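PDB 4CIT: vanadium-dependent haloperoxidase from Zobellia galactanivorans, which acts as a vanadium-dependent iodoperoxidase, binding vanadate and probably using it to oxidise iodide with hydrogen peroxide. Local coordinates for residues P226-E231 / E341-Q346; E242-R247 / Q346-S351; R301-D306 / E381-N386. All blocks are in the same frame, centred on the assembly; numbering follows the deposited sequence.

Interaction 1: residues P226-E231 / E341-Q346; sequences PAYSLE and ETVINQ
V343 reaches from helix 340-347 into the angle between Y228 and L230, a worked example of a forked aliphatic residue serving two loop side chains at once. Its CG1 methyl stands anti to the backbone N (chi1 -169°), which leaves CG2 anti to the carbonyl carbon. Both branches come within 4.0 Å of Y228 CE1, CG2 at the ring edge near its plane, while CG1 also reaches Y228 OH at 4.0 Å and the CD2 methyl of L230 at 3.9 Å. L230 is directed toward the helix, whereas the CB bond of Y228 is not; both side chains slide past the valine in the opposite direction. Y228 extends with CG anti to its backbone N (chi1 173°), which carries the phenol end to the helix. A water lies beyond, weakly held by Y228 OH at 3.4 Å and by Q346 OE1 at 3.5 Å. S229, between them in sequence, accepts from E231 N through OG at 3.1 Å, forming an ST turn. Helix 235-253 completes the surroundings: F236 meets the Y228 ring, Y237 touches L230, and L240 packs on V343, so loop 226-231 is joined to two helices.

Interaction 2: residues E242-R247 / Q346-S351; sequences EVYDVR and QHIDDS
Y244, within helix 235-253, faces I348, just past H347 of helix 340-347; their CA atoms, 9.1 Å apart, mark the nearest backbone approach. Residues 242-247 keep regular helical hydrogen bonding, whereas D349 has an extended backbone that turns its CB toward the helix. The side chains show how a single tyrosine can be engaged at face and edge together. I348 sets its CG2 methyl over one ring face, 4.2 Å from the centroid and 19° off the normal, a CH-pi contact displaced toward the rim. At the edge, in the ring plane, Y244 OH donates to D349 OD2 at 2.7 Å, using the anti lone pair of that oxygen. The carboxylate plane is inclined by 62° to the ring. With CG anti to the backbone N (chi1 -179°), D349 extends its carboxylate toward Y244; OD2 takes the phenol, and OD1 takes S351 OG at 2.7 Å on its syn lone pair and S351 N at 2.9 Å from the anti side, out of plane. The latter bond closes an Asx turn, and three donors thus fix the rotation of the carboxylate. Were D349 replaced by an alanine, the Y244 hydroxyl would probably lose this acceptor and the turn through S351 its side-chain bonds. Around the contact, W352 stacks on the Y244 ring and donates to the Y244 carbonyl, while I344 of helix 340-347 packs on the tyrosine and M419 of helix 407-420 touches V243, tying helix 235-253 to two other helices.

Interaction 3: residues R301-D306 / E381-N386; sequences RKTNSD and EVFGDN
The ring of F383 meets T303 and S305 where helix 288-302 ends in a Schellman motif, completed by N304 with its positive phi of 52°. Two helix ends thereby come together in the largely helical fold of this PAP2-family protein. The phenylalanine presents one corner, CE1, to both hydroxyl groups, but from different directions. S305 OG lies at the edge of the ring, in its plane, 3.8 Å from F383 CE1. T303 OG1 approaches obliquely, 3.6 Å from F383 CE1, and its side chain runs slantwise to the ring. These are van der Waals contacts with an aromatic rim. The two oxygens, S305 OG and T303 OG1, lie 2.7 Å apart. T303 OG1 sits between the backbone N and the carbonyl carbon (chi1 57°), turned back within hydrogen-bonding reach of the carbonyls of A299 and A300, which compete for its one proton. One face of the F383 ring is lined from its own helix by V382 CG1, 3.6 Å above the ring centre, while A313 also touches it. The loop beyond T303 is held in turn by R301, whose NH2 meets S305 O at 3.1 Å in the guanidinium plane, a weak bond at 125°.

Interactions 1 and 2 form one neighbourhood, with centres about 10 Å apart, both built on helix 340-347 and sharing Q346. They touch through a probable hydrogen bond from D349 N to I344 O and through packing of H347 on Y228 and L230. Interaction 3 lies apart, its centre about 44 Å from that of interaction 1 and about 42 Å from that of interaction 2, the nearest atoms being about 28 and 24 Å away. Along the chain, the first segments, 226-231, 242-247 and 301-306, all precede the second, 341-346, 346-351 and 381-386, so the three pairings interlock. Long-range closure thus ties earlier helices and loops to helices 340-347 and 367-383, which follow each other in the chain, at two distant places.

Interaction 1: residues P226-E231 / E341-Q346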
# COMPACT_ATOMS: atom_id res chain seq x y z
N PRO A 226 -17.22 -7.03 -18.27
CA PRO A 226 -18.32 -7.58 -18.99
C PRO A 226 -19.64 -7.08 -18.52
O PRO A 226 -19.84 -6.83 -17.32
CB PRO A 226 -18.21 -9.11 -18.75
CG PRO A 226 -17.04 -9.32 -17.93
CD PRO A 226 -16.30 -8.03 -17.71
N ALA A 227 -20.52 -6.83 -19.49
CA ALA A 227 -21.87 -6.30 -19.15
C ALA A 227 -22.63 -7.26 -18.22
O ALA A 227 -22.71 -8.43 -18.49
CB ALA A 227 -22.68 -6.09 -20.39
N TYR A 228 -23.14 -6.72 -17.16
CA TYR A 228 -24.04 -7.46 -16.28
C TYR A 228 -25.15 -8.14 -17.15
O TYR A 228 -25.85 -7.51 -18.02
CB TYR A 228 -24.67 -6.54 -15.28
CG TYR A 228 -25.73 -7.20 -14.45
CD1 TYR A 228 -25.39 -7.92 -13.34
CD2 TYR A 228 -27.07 -7.14 -14.77
CE1 TYR A 228 -26.32 -8.50 -12.54
CE2 TYR A 228 -28.02 -7.77 -13.95
CZ TYR A 228 -27.59 -8.45 -12.82
OH TYR A 228 -28.42 -9.13 -12.00
N SER A 229 -25.30 -9.42 -16.93
CA SER A 229 -26.30 -10.17 -17.65
C SER A 229 -26.53 -11.48 -16.95
O SER A 229 -25.59 -12.06 -16.44
CB SER A 229 -25.81 -10.44 -19.09
OG SER A 229 -26.74 -11.25 -19.80
N LEU A 230 -27.80 -11.93 -16.96
CA LEU A 230 -28.22 -13.20 -16.42
C LEU A 230 -28.46 -14.22 -17.56
O LEU A 230 -28.70 -15.42 -17.30
CB LEU A 230 -29.45 -13.03 -15.51
CG LEU A 230 -29.17 -12.18 -14.27
CD1 LEU A 230 -30.37 -12.09 -13.40
CD2 LEU A 230 -28.03 -12.80 -13.46
N GLU A 231 -28.21 -13.79 -18.79
CA GLU A 231 -28.28 -14.73 -19.85
C GLU A 231 -27.19 -15.75 -19.74
O GLU A 231 -26.03 -15.41 -19.58
CB GLU A 231 -28.25 -14.00 -21.20
CG GLU A 231 -29.46 -13.11 -21.44
CD GLU A 231 -30.74 -13.94 -21.59
OE1 GLU A 231 -30.85 -14.75 -22.55
OE2 GLU A 231 -31.62 -13.83 -20.70
N GLU A 341 -21.67 -12.10 -4.44
CA GLU A 341 -22.69 -12.63 -3.51
C GLU A 341 -24.07 -12.06 -3.75
O GLU A 341 -25.08 -12.77 -3.58
CB GLU A 341 -22.29 -12.47 -2.04
CG GLU A 341 -22.28 -11.06 -1.50
CD GLU A 341 -22.13 -11.12 0.03
OE1 GLU A 341 -23.07 -11.50 0.79
OE2 GLU A 341 -21.01 -10.94 0.50
N THR A 342 -24.15 -10.77 -4.05
CA THR A 342 -25.42 -10.07 -4.30
C THR A 342 -26.19 -10.72 -5.48
O THR A 342 -27.37 -11.07 -5.34
CB THR A 342 -25.14 -8.62 -4.61
OG1 THR A 342 -24.21 -8.10 -3.61
CG2 THR A 342 -26.45 -7.83 -4.61
N VAL A 343 -25.50 -11.00 -6.59
CA VAL A 343 -26.15 -11.56 -7.76
C VAL A 343 -26.47 -13.01 -7.51
O VAL A 343 -27.58 -13.48 -7.83
CB VAL A 343 -25.26 -11.45 -9.05
CG1 VAL A 343 -26.10 -11.80 -10.24
CG2 VAL A 343 -24.72 -10.00 -9.19
N ILE A 344 -25.57 -13.69 -6.84
CA ILE A 344 -25.81 -15.12 -6.57
C ILE A 344 -27.01 -15.25 -5.61
O ILE A 344 -27.89 -16.12 -5.85
CB ILE A 344 -24.54 -15.85 -6.05
CG1 ILE A 344 -23.47 -15.99 -7.19
CG2 ILE A 344 -24.95 -17.17 -5.42
CD1 ILE A 344 -22.12 -16.19 -6.59
N ASN A 345 -27.04 -14.51 -4.50
CA ASN A 345 -28.13 -14.68 -3.53
C ASN A 345 -29.49 -14.20 -4.09
O ASN A 345 -30.52 -14.83 -3.76
CB ASN A 345 -27.86 -14.00 -2.22
CG ASN A 345 -26.73 -14.67 -1.45
OD1 ASN A 345 -26.54 -15.93 -1.51
ND2 ASN A 345 -26.09 -13.93 -0.69
N GLN A 346 -29.50 -13.18 -4.96
CA GLN A 346 -30.73 -12.69 -5.54
C GLN A 346 -31.28 -13.51 -6.72
O GLN A 346 -32.51 -13.49 -6.97
CB GLN A 346 -30.66 -11.18 -5.86
CG GLN A 346 -30.67 -10.33 -4.61
CD GLN A 346 -30.14 -8.87 -4.70
OE1 GLN A 346 -30.30 -8.23 -5.65
NE2 GLN A 346 -29.49 -8.41 -3.67
O HOH W 1 -28.74 -8.93 -8.67

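Interaction 2: residues E242-R247 / Q346-S351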
# COMPACT_ATOMS: atom_id res chain seq x y z
N GLU A 242 -18.49 -19.22 -12.45
CA GLU A 242 -17.18 -19.58 -11.97
C GLU A 242 -16.99 -19.29 -10.45
O GLU A 242 -16.58 -20.11 -9.77
CB GLU A 242 -16.10 -18.89 -12.83
CG GLU A 242 -14.73 -19.29 -12.31
CD GLU A 242 -13.51 -18.61 -12.90
OE1 GLU A 242 -13.63 -17.58 -13.59
OE2 GLU A 242 -12.36 -19.11 -12.61
N VAL A 243 -17.30 -18.09 -9.97
CA VAL A 243 -17.30 -17.73 -8.57
C VAL A 243 -18.08 -18.71 -7.75
O VAL A 243 -17.62 -19.21 -6.71
CB VAL A 243 -17.75 -16.26 -8.34
CG1 VAL A 243 -17.70 -15.97 -6.83
CG2 VAL A 243 -16.76 -15.34 -9.05
N TYR A 244 -19.28 -18.97 -8.22
CA TYR A 244 -20.25 -19.85 -7.53
C TYR A 244 -19.67 -21.24 -7.40
O TYR A 244 -19.60 -21.82 -6.29
CB TYR A 244 -21.53 -19.86 -8.34
CG TYR A 244 -22.59 -20.74 -7.76
CD1 TYR A 244 -23.32 -20.34 -6.69
CD2 TYR A 244 -22.87 -21.96 -8.32
CE1 TYR A 244 -24.34 -21.13 -6.13
CE2 TYR A 244 -23.91 -22.75 -7.80
CZ TYR A 244 -24.60 -22.33 -6.67
OH TYR A 244 -25.63 -23.08 -6.12
N ASP A 245 -19.20 -21.77 -8.51
CA ASP A 245 -18.65 -23.13 -8.64
C ASP A 245 -17.33 -23.37 -7.86
O ASP A 245 -17.13 -24.38 -7.18
CB ASP A 245 -18.41 -23.57 -10.12
CG ASP A 245 -19.71 -23.78 -10.90
OD1 ASP A 245 -20.80 -23.91 -10.28
OD2 ASP A 245 -19.66 -23.83 -12.15
N VAL A 246 -16.40 -22.42 -7.96
CA VAL A 246 -15.21 -22.47 -7.14
C VAL A 246 -15.52 -22.61 -5.67
O VAL A 246 -14.86 -23.35 -4.94
CB VAL A 246 -14.28 -21.24 -7.42
CG1 VAL A 246 -13.15 -21.08 -6.39
CG2 VAL A 246 -13.72 -21.35 -8.77
N ARG A 247 -16.44 -21.78 -5.13
CA ARG A 247 -16.77 -21.81 -3.72
C ARG A 247 -17.33 -23.17 -3.39
O ARG A 247 -16.92 -23.78 -2.37
CB ARG A 247 -17.79 -20.68 -3.41
CG ARG A 247 -17.98 -20.49 -1.94
CD ARG A 247 -18.91 -21.48 -1.30
NE ARG A 247 -18.69 -21.18 0.15
CZ ARG A 247 -17.80 -21.73 0.96
NH1 ARG A 247 -17.01 -22.73 0.59
NH2 ARG A 247 -17.74 -21.32 2.20
N GLN A 346 -29.50 -13.18 -4.96
CA GLN A 346 -30.73 -12.69 -5.54
C GLN A 346 -31.28 -13.51 -6.72
O GLN A 346 -32.51 -13.49 -6.97
CB GLN A 346 -30.66 -11.18 -5.86
CG GLN A 346 -30.67 -10.33 -4.61
CD GLN A 346 -30.14 -8.87 -4.70
OE1 GLN A 346 -30.30 -8.23 -5.65
NE2 GLN A 346 -29.49 -8.41 -3.67
N HIS A 347 -30.41 -14.21 -7.44
CA HIS A 347 -30.84 -14.87 -8.66
C HIS A 347 -30.51 -16.31 -8.79
O HIS A 347 -31.08 -16.95 -9.67
CB HIS A 347 -30.32 -14.11 -9.89
CG HIS A 347 -30.73 -12.69 -9.90
ND1 HIS A 347 -32.01 -12.30 -10.24
CD2 HIS A 347 -30.07 -11.56 -9.56
CE1 HIS A 347 -32.13 -10.99 -10.08
NE2 HIS A 347 -30.96 -10.51 -9.69
N ILE A 348 -29.58 -16.86 -8.00
CA ILE A 348 -29.14 -18.21 -8.19
C ILE A 348 -29.42 -19.12 -7.02
O ILE A 348 -29.93 -20.24 -7.21
CB ILE A 348 -27.62 -18.25 -8.48
CG1 ILE A 348 -27.29 -17.33 -9.67
CG2 ILE A 348 -27.13 -19.68 -8.61
CD1 ILE A 348 -27.87 -17.67 -10.99
N ASP A 349 -28.99 -18.72 -5.80
CA ASP A 349 -28.94 -19.65 -4.65
C ASP A 349 -28.96 -18.74 -3.42
O ASP A 349 -27.98 -18.05 -3.13
CB ASP A 349 -27.69 -20.52 -4.72
CG ASP A 349 -27.57 -21.53 -3.58
OD1 ASP A 349 -28.21 -21.38 -2.50
OD2 ASP A 349 -26.71 -22.45 -3.75
N ASP A 350 -30.07 -18.79 -2.67
CA ASP A 350 -30.16 -17.90 -1.52
C ASP A 350 -29.38 -18.38 -0.29
O ASP A 350 -29.30 -17.60 0.72
CB ASP A 350 -31.60 -17.54 -1.18
CG ASP A 350 -32.51 -18.76 -0.87
OD1 ASP A 350 -32.00 -19.84 -0.71
OD2 ASP A 350 -33.73 -18.59 -0.74
N SER A 351 -28.81 -19.55 -0.32
CA SER A 351 -28.01 -20.11 0.76
C SER A 351 -26.46 -19.96 0.54
O SER A 351 -25.67 -20.20 1.51
CB SER A 351 -28.34 -21.58 0.93
OG SER A 351 -27.66 -22.36 -0.09

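Interaction 3: residues R301-D306 / E381-N386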
# COMPACT_ATOMS: atom_id res chain seq x y z
N ARG A 301 15.75 -6.57 4.32
CA ARG A 301 16.51 -7.18 5.41
C ARG A 301 17.30 -8.39 4.90
O ARG A 301 18.52 -8.55 5.21
CB ARG A 301 15.61 -7.54 6.58
CG ARG A 301 14.95 -6.35 7.25
CD ARG A 301 15.91 -5.43 8.06
NE ARG A 301 16.80 -4.69 7.18
CZ ARG A 301 16.36 -3.67 6.41
NH1 ARG A 301 15.04 -3.18 6.48
NH2 ARG A 301 17.23 -3.14 5.60
N LYS A 302 16.67 -9.20 4.03
CA LYS A 302 17.28 -10.46 3.47
C LYS A 302 18.54 -10.17 2.61
O LYS A 302 19.45 -10.97 2.59
CB LYS A 302 16.26 -11.26 2.63
CG LYS A 302 16.72 -12.62 2.15
CD LYS A 302 15.59 -13.44 1.46
CE LYS A 302 16.13 -14.75 0.85
NZ LYS A 302 16.37 -14.69 -0.65
N THR A 303 18.60 -8.98 2.04
CA THR A 303 19.69 -8.49 1.21
C THR A 303 20.70 -7.64 1.98
O THR A 303 21.62 -7.11 1.38
CB THR A 303 19.15 -7.76 -0.01
OG1 THR A 303 18.28 -6.66 0.38
CG2 THR A 303 18.47 -8.67 -0.97
N ASN A 304 20.48 -7.49 3.28
CA ASN A 304 21.31 -6.61 4.14
C ASN A 304 21.42 -5.25 3.56
O ASN A 304 22.51 -4.66 3.56
CB ASN A 304 22.72 -7.22 4.30
CG ASN A 304 22.67 -8.56 4.97
OD1 ASN A 304 23.19 -9.57 4.46
ND2 ASN A 304 21.96 -8.61 6.09
N SER A 305 20.32 -4.71 3.03
CA SER A 305 20.37 -3.41 2.37
C SER A 305 20.61 -2.33 3.42
O SER A 305 20.03 -2.38 4.54
CB SER A 305 19.01 -3.14 1.73
OG SER A 305 18.79 -4.07 0.66
N ASP A 306 21.49 -1.39 3.06
CA ASP A 306 21.84 -0.33 3.98
C ASP A 306 20.66 0.72 4.12
O ASP A 306 19.59 0.57 3.52
CB ASP A 306 23.20 0.30 3.65
CG ASP A 306 23.22 1.11 2.40
OD1 ASP A 306 22.16 1.44 1.83
OD2 ASP A 306 24.36 1.45 1.91
N GLU A 381 11.99 -4.81 -9.91
CA GLU A 381 12.95 -3.88 -10.47
C GLU A 381 14.04 -3.57 -9.46
O GLU A 381 15.21 -3.54 -9.84
CB GLU A 381 12.33 -2.58 -10.89
CG GLU A 381 13.28 -1.61 -11.64
CD GLU A 381 14.18 -0.72 -10.76
OE1 GLU A 381 13.71 -0.13 -9.75
OE2 GLU A 381 15.43 -0.61 -11.09
N VAL A 382 13.70 -3.42 -8.20
CA VAL A 382 14.73 -3.09 -7.16
C VAL A 382 15.59 -4.26 -6.75
O VAL A 382 16.86 -4.11 -6.70
CB VAL A 382 14.07 -2.42 -5.92
CG1 VAL A 382 15.01 -2.28 -4.72
CG2 VAL A 382 13.45 -1.15 -6.32
N PHE A 383 14.99 -5.42 -6.47
CA PHE A 383 15.63 -6.55 -5.85
C PHE A 383 15.83 -7.76 -6.78
O PHE A 383 16.57 -8.67 -6.45
CB PHE A 383 14.86 -7.02 -4.64
CG PHE A 383 14.83 -6.04 -3.52
CD1 PHE A 383 16.00 -5.76 -2.82
CD2 PHE A 383 13.65 -5.43 -3.16
CE1 PHE A 383 15.98 -4.90 -1.70
CE2 PHE A 383 13.65 -4.49 -2.09
CZ PHE A 383 14.81 -4.29 -1.36
N GLY A 384 15.17 -7.72 -7.92
CA GLY A 384 15.38 -8.72 -9.00
C GLY A 384 14.22 -9.71 -9.06
O GLY A 384 13.33 -9.74 -8.18
N ASP A 385 14.17 -10.42 -10.19
CA ASP A 385 13.22 -11.54 -10.42
C ASP A 385 13.75 -12.72 -9.78
O ASP A 385 14.90 -12.78 -9.40
CB ASP A 385 12.95 -11.76 -11.94
CG ASP A 385 11.62 -12.57 -12.23
OD1 ASP A 385 10.75 -12.75 -11.32
OD2 ASP A 385 11.49 -13.00 -13.40
N ASN A 386 12.87 -13.71 -9.58
CA ASN A 386 13.26 -14.92 -8.91
C ASN A 386 13.82 -14.69 -7.50
O ASN A 386 14.73 -15.36 -7.04
CB ASN A 386 14.20 -15.80 -9.80
CG ASN A 386 13.48 -16.39 -10.97
OD1 ASN A 386 12.24 -16.50 -10.99
ND2 ASN A 386 14.23 -16.74 -12.01